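Local structure of triosephosphate isomerase (Trichomonas vaginalis, 4O4V) at residues 12-17 / 44-49. The protein probably interconverts D-glyceraldehyde 3-phosphate and dihydroxyacetone phosphate as a homodimeric glycolytic and gluconeogenic isomerase. Sequence-based numbering, arbitrary orientation. Where two conformers were deposited one is given.
Sequences ANPKTV and FIFLPT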
loop_
_atom_site.group_PDB
_atom_site.type_symbol
_atom_site.label_atom_id
_atom_site.label_comp_id
_atom_site.label_asym_id
_atom_site.label_seq_id
_atom_site.Cartn_x
_atom_site.Cartn_y
_atom_site.Cartn_z
ATOM N N ALA A 12 -4.688 -9.791 -1.357
ATOM C CA ALA A 12 -5.118 -8.818 -2.374
ATOM C C ALA A 12 -6.341 -9.357 -3.110
ATOM O O ALA A 12 -6.291 -9.683 -4.295
ATOM C CB ALA A 12 -3.993 -8.476 -3.328
ATOM N N ASN A 13 -7.425 -9.459 -2.366
ATOM C CA ASN A 13 -8.677 -10.018 -2.873
ATOM C C ASN A 13 -9.814 -9.432 -2.060
ATOM O O ASN A 13 -9.601 -8.944 -0.946
ATOM C CB ASN A 13 -8.752 -11.534 -2.650
ATOM C CG ASN A 13 -7.675 -12.316 -3.328
ATOM O OD1 ASN A 13 -7.774 -12.617 -4.533
ATOM N ND2 ASN A 13 -6.643 -12.682 -2.593
ATOM N N PRO A 14 -11.046 -9.512 -2.562
ATOM C CA PRO A 14 -11.415 -9.866 -3.935
ATOM C C PRO A 14 -11.133 -8.696 -4.879
ATOM O O PRO A 14 -10.559 -7.684 -4.486
ATOM C CB PRO A 14 -12.921 -10.170 -3.794
ATOM C CG PRO A 14 -13.369 -9.204 -2.749
ATOM C CD PRO A 14 -12.219 -9.136 -1.757
ATOM N N LYS A 15 -11.514 -8.842 -6.142
ATOM C CA LYS A 15 -11.235 -7.828 -7.140
ATOM C C LYS A 15 -12.123 -6.626 -7.025
ATOM O O LYS A 15 -11.737 -5.558 -7.493
ATOM C CB LYS A 15 -11.401 -8.412 -8.556
ATOM C CG LYS A 15 -10.261 -9.315 -8.944
ATOM C CD LYS A 15 -10.251 -9.726 -10.422
ATOM C CE LYS A 15 -11.458 -10.482 -10.807
ATOM N NZ LYS A 15 -11.533 -11.750 -10.046
ATOM N N THR A 16 -13.328 -6.755 -6.458
ATOM C CA THR A 16 -14.304 -5.668 -6.507
ATOM C C THR A 16 -14.994 -5.455 -5.160
ATOM O O THR A 16 -15.187 -6.392 -4.373
ATOM C CB THR A 16 -15.403 -5.900 -7.559
ATOM O OG1 THR A 16 -16.238 -6.985 -7.143
ATOM C CG2 THR A 16 -14.805 -6.178 -8.937
ATOM N N VAL A 17 -15.428 -4.221 -4.933
ATOM C CA VAL A 17 -16.160 -3.902 -3.722
ATOM C C VAL A 17 -17.475 -4.702 -3.638
ATOM O O VAL A 17 -17.877 -5.090 -2.540
ATOM C CB VAL A 17 -16.388 -2.379 -3.572
ATOM C CG1 VAL A 17 -17.301 -1.825 -4.675
ATOM C CG2 VAL A 17 -16.906 -2.074 -2.175
ATOM N N PHE A 44 -6.687 -2.187 1.783
ATOM C CA PHE A 44 -6.959 -0.876 2.356
ATOM C C PHE A 44 -8.237 -0.253 1.841
ATOM O O PHE A 44 -9.002 0.339 2.606
ATOM C CB PHE A 44 -5.829 0.117 2.067
ATOM C CG PHE A 44 -4.508 -0.183 2.708
ATOM C CD1 PHE A 44 -4.365 -0.252 4.084
ATOM C CD2 PHE A 44 -3.386 -0.339 1.927
ATOM C CE1 PHE A 44 -3.099 -0.485 4.653
ATOM C CE2 PHE A 44 -2.126 -0.566 2.496
ATOM C CZ PHE A 44 -2.005 -0.639 3.848
ATOM N N ILE A 45 -8.451 -0.339 0.524
ATOM C CA ILE A 45 -9.558 0.357 -0.110
ATOM C C ILE A 45 -10.912 -0.253 0.263
ATOM O O ILE A 45 -11.952 0.411 0.103
ATOM C CB ILE A 45 -9.325 0.397 -1.634
ATOM C CG1 ILE A 45 -10.202 1.470 -2.291
ATOM C CG2 ILE A 45 -9.509 -0.965 -2.282
ATOM C CD1 ILE A 45 -9.929 1.660 -3.793
ATOM N N PHE A 46 -10.913 -1.479 0.769
ATOM C CA PHE A 46 -12.129 -2.121 1.261
ATOM C C PHE A 46 -12.313 -1.992 2.772
ATOM O O PHE A 46 -13.363 -2.374 3.299
ATOM C CB PHE A 46 -12.153 -3.616 0.907
ATOM C CG PHE A 46 -12.159 -3.925 -0.569
ATOM C CD1 PHE A 46 -12.761 -3.098 -1.509
ATOM C CD2 PHE A 46 -11.552 -5.080 -1.029
ATOM C CE1 PHE A 46 -12.728 -3.431 -2.885
ATOM C CE2 PHE A 46 -11.523 -5.406 -2.396
ATOM C CZ PHE A 46 -12.133 -4.589 -3.310
ATOM N N LEU A 47 -11.344 -1.450 3.491
ATOM C CA LEU A 47 -11.469 -1.369 4.940
ATOM C C LEU A 47 -12.670 -0.539 5.397
ATOM O O LEU A 47 -13.331 -0.933 6.348
ATOM C CB LEU A 47 -10.181 -0.858 5.584
ATOM C CG LEU A 47 -8.971 -1.820 5.518
ATOM C CD1 LEU A 47 -7.752 -1.159 6.097
ATOM C CD2 LEU A 47 -9.214 -3.119 6.233
ATOM N N PRO A 48 -12.968 0.605 4.749
ATOM C CA PRO A 48 -14.159 1.334 5.202
ATOM C C PRO A 48 -15.448 0.521 5.118
ATOM O O PRO A 48 -16.260 0.549 6.027
ATOM C CB PRO A 48 -14.162 2.589 4.331
ATOM C CG PRO A 48 -12.708 2.792 3.994
ATOM C CD PRO A 48 -12.202 1.385 3.758
ATOM N N THR A 49 -15.655 -0.133 3.980
ATOM C CA THR A 49 -16.796 -1.023 3.744
ATOM C C THR A 49 -16.879 -2.035 4.861
ATOM O O THR A 49 -17.932 -2.259 5.467
ATOM C CB THR A 49 -16.636 -1.808 2.418
ATOM O OG1 THR A 49 -16.680 -0.905 1.322
ATOM C CG2 THR A 49 -17.751 -2.802 2.224
#
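Two neighbouring βα connections of the TIM barrel meet here, the loop between strand 5-9 and helix 17-28 and the 3-10 turn that leads from strand 37-41 into helix 47-53, and Phe46 carries nearly all of the contact. Its ring reaches into the bend of 12-17, which wraps round the outer end of the ring largely with backbone atoms, joined by the side chains of Pro14 and Val17. Phe46 CG is turned away from its own carbonyl carbon (chi1 -62°), which carries the ring toward 12-17. Pro14 O lies at the ring edge, in its plane, 3.2 Å from Phe46 CE2, so the carbonyl oxygen meets the polarised C-H rim. Pro14, preceded by a cis peptide bond, packs its CD 3.8 Å from Phe46 CE2. Beyond it, Thr16 C comes to 3.5 Å from Phe46 CZ, and Val17 CB to 3.9 Å from Phe46 CE1. Ile45 CG2 lies over one face, 3.9 Å above the plane of the Phe46 ring and shifted toward its rim. No hydrogen bond crosses between the segments, but Val17 N bonds to Ser84 OG of the second subunit. One phenylalanine thus joins adjacent βα connections right beside the subunit interface of this TIM-barrel dimer.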